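Local coordinates for protein aminotransferase (Paracoccus denitrificans, PDB 4GRX) that probably transfers amino groups between amines or omega-amino acids and keto compounds, as a pyridoxal-phosphate-dependent class III omega-aminotransferase, at residues Ile244-Lys248 with Gly249-Ala253; Lys317-Glu320 with Ala321-Ala325; His338-Gly341 with Cys342-Leu346. One frame throughout, in Å; residues are numbered along the deposited sequence.

Contact 1. Residues Ile244-Lys248 with Gly249-Ala253; sequences IPPAK and GYFQA
Pro246 and Tyr250 meet across a type II beta turn, Ala247 to Tyr250, that leads the chain from a loop into helix 250-260 of the class III aminotransferase fold. The turn is closed by one backbone bond, Tyr250 N to Ala247 O, 3.1 Å long with an N-H...O angle of 148°. Gly249 takes the N-cap position with a positive phi of 85°, a conformation that favours glycine, and its O receives Ala253 N in the first turn of the helix.

The solvent side is looser. The CA–CB bond of Lys248 points away from the residues that follow, and the exposed chain bends at chi3 and chi4.

The packed side is apolar. CB of Pro246 lies 4.2 Å from CB of Tyr250, and CG of Pro246 reaches CE1 of Phe251 at 4.0 Å, the proline and phenylalanine side chains crossing at about a right angle. Ala247 is buried against Glu206, Phe209 and Val210 of helix 206-224. With chi1 at 175°, the tyrosine ring swings beside its own carbonyl carbon, which carries it off from the turn to where its OH hydrogen-bonds Arg158; Phe251 stacks on Phe288. The two aromatic rings also meet each other: CE1 of Phe251 comes to the edge of the Tyr250 ring, in its plane, while CD2 of Tyr250 stands 3.7 Å above the Phe251 plane, over its centre.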
loop_
_atom_site.group_PDB
_atom_site.type_symbol
_atom_site.label_atom_id
_atom_site.label_comp_id
_atom_site.label_asym_id
_atom_site.label_seq_id
_atom_site.Cartn_x
_atom_site.Cartn_y
_atom_site.Cartn_z
ATOM N N ILE A 244 13.264 9.940 18.574
ATOM C CA ILE A 244 12.996 10.991 19.546
ATOM C C ILE A 244 12.014 10.492 20.594
ATOM O O ILE A 244 10.806 10.420 20.317
ATOM C CB ILE A 244 12.444 12.275 18.868
ATOM C CG1 ILE A 244 13.431 12.797 17.807
ATOM C CG2 ILE A 244 12.136 13.343 19.910
ATOM C CD1 ILE A 244 12.830 13.795 16.836
ATOM N N PRO A 245 12.529 10.108 21.788
ATOM C CA PRO A 245 11.669 9.736 22.923
ATOM C C PRO A 245 10.950 10.966 23.417
ATOM O O PRO A 245 11.550 12.035 23.456
ATOM C CB PRO A 245 12.668 9.267 23.991
ATOM C CG PRO A 245 13.891 8.907 23.230
ATOM C CD PRO A 245 13.955 9.890 22.101
ATOM N N PRO A 246 9.682 10.831 23.809
ATOM C CA PRO A 246 8.945 12.018 24.251
ATOM C C PRO A 246 9.485 12.551 25.569
ATOM O O PRO A 246 9.998 11.783 26.382
ATOM C CB PRO A 246 7.527 11.499 24.447
ATOM C CG PRO A 246 7.701 10.050 24.747
ATOM C CD PRO A 246 8.922 9.590 24.005
ATOM N N ALA A 247 9.372 13.860 25.769
ATOM C CA ALA A 247 9.650 14.474 27.064
ATOM C C ALA A 247 8.788 13.826 28.146
ATOM O O ALA A 247 7.652 13.433 27.876
ATOM C CB ALA A 247 9.383 15.968 26.995
ATOM N N LYS A 248 9.326 13.721 29.363
ATOM C CA LYS A 248 8.647 13.020 30.468
ATOM C C LYS A 248 7.271 13.586 30.787
ATOM O O LYS A 248 7.152 14.771 31.073
ATOM C CB LYS A 248 9.502 13.015 31.740
ATOM C CG LYS A 248 8.757 12.412 32.934
ATOM C CD LYS A 248 9.599 12.265 34.197
ATOM C CE LYS A 248 10.829 11.387 33.962
ATOM N NZ LYS A 248 10.502 10.065 33.343
ATOM N N GLY A 249 6.246 12.729 30.746
ATOM C CA GLY A 249 4.881 13.119 31.095
ATOM C C GLY A 249 4.099 13.748 29.954
ATOM O O GLY A 249 2.983 14.249 30.146
ATOM N N TYR A 250 4.659 13.702 28.753
ATOM C CA TYR A 250 3.987 14.248 27.575
ATOM C C TYR A 250 2.612 13.644 27.342
ATOM O O TYR A 250 1.613 14.378 27.262
ATOM C CB TYR A 250 4.855 14.054 26.339
ATOM C CG TYR A 250 4.249 14.453 25.015
ATOM C CD1 TYR A 250 4.102 15.798 24.664
ATOM C CD2 TYR A 250 3.863 13.481 24.083
ATOM C CE1 TYR A 250 3.594 16.172 23.422
ATOM C CE2 TYR A 250 3.335 13.843 22.843
ATOM C CZ TYR A 250 3.214 15.186 22.513
ATOM O OH TYR A 250 2.708 15.547 21.294
ATOM N N PHE A 251 2.555 12.321 27.229
ATOM C CA PHE A 251 1.298 11.666 26.909
ATOM C C PHE A 251 0.290 11.779 28.034
ATOM O O PHE A 251 -0.917 11.869 27.788
ATOM C CB PHE A 251 1.530 10.221 26.502
ATOM C CG PHE A 251 2.074 10.081 25.114
ATOM C CD1 PHE A 251 3.384 9.672 24.905
ATOM C CD2 PHE A 251 1.287 10.396 24.016
ATOM C CE1 PHE A 251 3.890 9.545 23.619
ATOM C CE2 PHE A 251 1.783 10.283 22.727
ATOM C CZ PHE A 251 3.090 9.856 22.525
ATOM N N GLN A 252 0.804 11.840 29.260
ATOM C CA GLN A 252 -0.011 12.074 30.440
ATOM C C GLN A 252 -0.673 13.442 30.438
ATOM O O GLN A 252 -1.814 13.556 30.865
ATOM C CB GLN A 252 0.801 11.850 31.715
ATOM C CG GLN A 252 1.044 10.374 32.003
ATOM C CD GLN A 252 1.981 9.706 30.997
ATOM O OE1 GLN A 252 2.863 10.356 30.415
ATOM N NE2 GLN A 252 1.793 8.401 30.782
ATOM N N ALA A 253 0.032 14.471 29.974
ATOM C CA ALA A 253 -0.570 15.805 29.821
ATOM C C ALA A 253 -1.430 15.912 28.555
ATOM O O ALA A 253 -2.435 16.624 28.546
ATOM C CB ALA A 253 0.500 16.883 29.812
#

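Contact 2. Residues Lys317-Glu320 with Ala321-Ala325; sequences KRVE and AAVEA
Helix 313-324 runs as a regular i to i+4 ladder here, with one flank packed and the other carrying acids. Four backbone bonds make the ladder: Ala321 N to Lys317 O is 2.9 Å long and almost straight at 175°, and the next three link Ala322 to Arg318, Val323 to Val319 and Glu324 to Glu320. On the packed flank CG1 of Val319 meets CG2 of Val323 at 4.2 Å. Ala322 and Val323 rest on Phe142 of helix 129-146, while Val323 also packs against Met34 of the second subunit.

One turn apart, Glu320 and Glu324 lie side by side and point the same way, their carboxylate planes 15° apart. Glu320 holds CG anti to the backbone N (chi1 169°), beside the carbonyl carbon, and this brings CG of Glu320 within 3.6 Å of OE2 of Glu324, whereas the two OE2 atoms of Glu320 and Glu324 stay 4.5 Å apart. OE1 of Glu320 forms a salt bridge with Arg122. A glutamine here would probably leave Arg122 without its charged mate. The pairing with Arg122 is likely to offset part of the repulsion between the acids and to favour the ionised form of Glu320.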
loop_
_atom_site.group_PDB
_atom_site.type_symbol
_atom_site.label_atom_id
_atom_site.label_comp_id
_atom_site.label_asym_id
_atom_site.label_seq_id
_atom_site.Cartn_x
_atom_site.Cartn_y
_atom_site.Cartn_z
ATOM N N LYS A 317 -17.049 -0.185 18.445
ATOM C CA LYS A 317 -18.502 -0.038 18.521
ATOM C C LYS A 317 -18.978 0.984 17.492
ATOM O O LYS A 317 -19.799 0.675 16.624
ATOM C CB LYS A 317 -18.963 0.416 19.914
ATOM C CG LYS A 317 -18.789 -0.579 21.053
ATOM C CD LYS A 317 -19.847 -0.340 22.132
ATOM C CE LYS A 317 -19.253 -0.383 23.538
ATOM N NZ LYS A 317 -18.368 0.794 23.805
ATOM N N ARG A 318 -18.439 2.197 17.600
ATOM C CA ARG A 318 -18.896 3.336 16.810
ATOM C C ARG A 318 -18.764 3.143 15.289
ATOM O O ARG A 318 -19.718 3.435 14.545
ATOM C CB ARG A 318 -18.229 4.627 17.293
ATOM C CG ARG A 318 -18.871 5.185 18.555
ATOM C CD ARG A 318 -17.954 6.154 19.276
ATOM N NE ARG A 318 -17.773 7.409 18.546
ATOM C CZ ARG A 318 -16.721 8.209 18.688
ATOM N NH1 ARG A 318 -15.747 7.889 19.534
ATOM N NH2 ARG A 318 -16.638 9.326 17.976
ATOM N N VAL A 319 -17.613 2.628 14.848
ATOM C CA VAL A 319 -17.379 2.323 13.430
ATOM C C VAL A 319 -18.360 1.255 12.952
ATOM O O VAL A 319 -19.027 1.432 11.930
ATOM C CB VAL A 319 -15.924 1.874 13.149
ATOM C CG1 VAL A 319 -15.778 1.335 11.735
ATOM C CG2 VAL A 319 -14.960 3.023 13.378
ATOM N N GLU A 320 -18.454 0.163 13.710
ATOM C CA GLU A 320 -19.377 -0.932 13.412
ATOM C C GLU A 320 -20.807 -0.440 13.218
ATOM O O GLU A 320 -21.424 -0.748 12.195
ATOM C CB GLU A 320 -19.324 -1.990 14.509
ATOM C CG GLU A 320 -20.432 -3.021 14.428
ATOM C CD GLU A 320 -20.842 -3.533 15.795
ATOM O OE1 GLU A 320 -20.034 -4.265 16.422
ATOM O OE2 GLU A 320 -21.970 -3.203 16.237
ATOM N N ALA A 321 -21.329 0.315 14.187
ATOM C CA ALA A 321 -22.674 0.888 14.084
ATOM C C ALA A 321 -22.815 1.766 12.842
ATOM O O ALA A 321 -23.791 1.643 12.093
ATOM C CB ALA A 321 -23.019 1.684 15.331
ATOM N N ALA A 322 -21.826 2.637 12.623
ATOM C CA ALA A 322 -21.828 3.574 11.495
ATOM C C ALA A 322 -21.931 2.855 10.154
ATOM O O ALA A 322 -22.657 3.302 9.265
ATOM C CB ALA A 322 -20.586 4.447 11.539
ATOM N N VAL A 323 -21.207 1.740 10.041
ATOM C CA VAL A 323 -21.208 0.864 8.871
ATOM C C VAL A 323 -22.604 0.329 8.580
ATOM O O VAL A 323 -23.117 0.539 7.479
ATOM C CB VAL A 323 -20.213 -0.318 9.029
ATOM C CG1 VAL A 323 -20.412 -1.373 7.948
ATOM C CG2 VAL A 323 -18.781 0.178 8.986
ATOM N N GLU A 324 -23.221 -0.331 9.563
ATOM C CA GLU A 324 -24.538 -0.959 9.378
ATOM C C GLU A 324 -25.657 0.007 8.982
ATOM O O GLU A 324 -26.652 -0.417 8.384
ATOM C CB GLU A 324 -24.939 -1.802 10.595
ATOM C CG GLU A 324 -24.533 -3.266 10.487
ATOM C CD GLU A 324 -24.079 -3.847 11.815
ATOM O OE1 GLU A 324 -24.938 -4.024 12.716
ATOM O OE2 GLU A 324 -22.857 -4.128 11.951
ATOM N N ALA A 325 -25.490 1.292 9.297
ATOM C CA ALA A 325 -26.444 2.322 8.870
ATOM C C ALA A 325 -26.445 2.500 7.345
ATOM O O ALA A 325 -27.428 2.953 6.767
ATOM C CB ALA A 325 -26.145 3.644 9.566
#

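Contact 3. Residues His338-Gly341 with Cys342-Leu346; sequences HPVG and CAIAL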
loop_
_atom_site.group_PDB
_atom_site.type_symbol
_atom_site.label_atom_id
_atom_site.label_comp_id
_atom_site.label_asym_id
_atom_site.label_seq_id
_atom_site.Cartn_x
_atom_site.Cartn_y
_atom_site.Cartn_z
ATOM N N HIS A 338 -4.124 -11.127 3.719
ATOM C CA HIS A 338 -3.512 -12.186 2.924
ATOM C C HIS A 338 -3.187 -13.415 3.742
ATOM O O HIS A 338 -2.616 -13.294 4.831
ATOM C CB HIS A 338 -2.254 -11.643 2.258
ATOM C CG HIS A 338 -1.850 -12.390 1.029
ATOM N ND1 HIS A 338 -1.174 -13.549 1.082
ATOM C CD2 HIS A 338 -2.036 -12.100 -0.313
ATOM C CE1 HIS A 338 -0.946 -13.987 -0.168
ATOM N NE2 HIS A 338 -1.472 -13.100 -1.022
ATOM N N PRO A 339 -3.556 -14.614 3.236
ATOM C CA PRO A 339 -3.285 -15.874 3.941
ATOM C C PRO A 339 -1.810 -16.036 4.310
ATOM O O PRO A 339 -1.493 -16.280 5.476
ATOM C CB PRO A 339 -3.715 -16.949 2.936
ATOM C CG PRO A 339 -3.907 -16.239 1.636
ATOM C CD PRO A 339 -4.317 -14.851 1.999
ATOM N N VAL A 340 -0.921 -15.863 3.336
ATOM C CA VAL A 340 0.508 -15.943 3.592
ATOM C C VAL A 340 0.966 -14.935 4.655
ATOM O O VAL A 340 1.633 -15.298 5.628
ATOM C CB VAL A 340 1.328 -15.805 2.296
ATOM C CG1 VAL A 340 2.807 -15.666 2.619
ATOM C CG2 VAL A 340 1.107 -17.018 1.401
ATOM N N GLY A 341 0.595 -13.676 4.479
ATOM C CA GLY A 341 1.047 -12.632 5.381
ATOM C C GLY A 341 0.538 -12.782 6.791
ATOM O O GLY A 341 1.214 -12.404 7.746
ATOM N N CYS A 342 -0.667 -13.319 6.923
ATOM C CA CYS A 342 -1.264 -13.508 8.230
ATOM C C CYS A 342 -0.552 -14.621 8.985
ATOM O O CYS A 342 -0.191 -14.437 10.148
ATOM C CB CYS A 342 -2.754 -13.800 8.103
ATOM S SG CYS A 342 -3.763 -12.359 7.682
ATOM N N ALA A 343 -0.339 -15.756 8.312
ATOM C CA ALA A 343 0.471 -16.864 8.827
ATOM C C ALA A 343 1.817 -16.393 9.345
ATOM O O ALA A 343 2.229 -16.775 10.447
ATOM C CB ALA A 343 0.686 -17.910 7.748
ATOM N N ILE A 344 2.492 -15.567 8.544
ATOM C CA ILE A 344 3.827 -15.086 8.862
ATOM C C ILE A 344 3.811 -14.219 10.119
ATOM O O ILE A 344 4.687 -14.329 10.994
ATOM C CB ILE A 344 4.435 -14.322 7.664
ATOM C CG1 ILE A 344 4.793 -15.311 6.538
ATOM C CG2 ILE A 344 5.634 -13.489 8.102
ATOM C CD1 ILE A 344 5.279 -14.673 5.251
ATOM N N ALA A 345 2.799 -13.369 10.206
ATOM C CA ALA A 345 2.643 -12.487 11.340
ATOM C C ALA A 345 2.416 -13.299 12.624
ATOM O O ALA A 345 3.023 -13.011 13.654
ATOM C CB ALA A 345 1.514 -11.501 11.091
ATOM N N LEU A 346 1.569 -14.320 12.557
ATOM C CA LEU A 346 1.376 -15.215 13.689
ATOM C C LEU A 346 2.722 -15.747 14.164
ATOM O O LEU A 346 3.073 -15.600 15.333
ATOM C CB LEU A 346 0.442 -16.367 13.316
ATOM C CG LEU A 346 -1.064 -16.078 13.210
ATOM C CD1 LEU A 346 -1.786 -17.274 12.606
ATOM C CD2 LEU A 346 -1.685 -15.695 14.550
#
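Val340 lies alongside Ile344, one helical turn further on, and its CG1 touches CD1 of the isoleucine at 3.7 Å. The two side chains point the same way. With chi1 of Val340 at 171°, CG1 stands opposite the backbone N across the CA-CB bond, beside the carbonyl carbon, and from there it meets the end of the isoleucine chain. The carbonyl O of Val340 accepts Ile344 N at 3.1 Å. This apolar ridge fits against Phe304 and helix 78-90, where Val340 meets Gln87 and Tyr88 and Ile344 meets Ala84; Ile344 also packs against Tyr88 of the second subunit.

Cys342 occupies another side of the helix. Its SG lies 3.2 Å from the O of His338, whose carbonyl also receives Cys342 N at 2.9 Å. Further backbone bonds join Ala343 N to Pro339 O and Ala345 N to Gly341 O. Ala343 CB is 3.5 Å from Val340 O, and its methyl lies on Gln104 of helix 103-115 as well as on Gln87.

At the start, His338 is the N-cap: its ND1 accepts a weak bond from Val340 N, 3.2 Å long with an N-H...N angle of only 130°. CA of Val340 lies in the ring plane, at its edge. NE2 makes a weak hydrogen bond to the O of Gly302 of the second subunit. A side chain that accepts from the second residue beyond it, followed by proline in the first helical position, is typical of an N-capped helix start, here that of helix 339-354.

In the fold
The three contacts follow in series along one class III aminotransferase chain without touching. Contact 1 and contact 3 lie on opposite sides of the chain's centre, their own centres 34 Å apart; contacts 1 and 2 are 33 Å apart between centres, contacts 2 and 3 27 Å. Even the nearest pair by atoms, contacts 1 and 2, is separated by about 17 Å. Contacts 2 and 3 belong to consecutive helices, 313-324 and 339-354, and both reach the second subunit, whereas contact 1 meets no other chain. The delta-amino valeric acid pocket contains Phe31, Tyr162, Tyr177, Leu429 and Lys297, which carries the pyridoxal phosphate, and none of these residues belongs to the contacts.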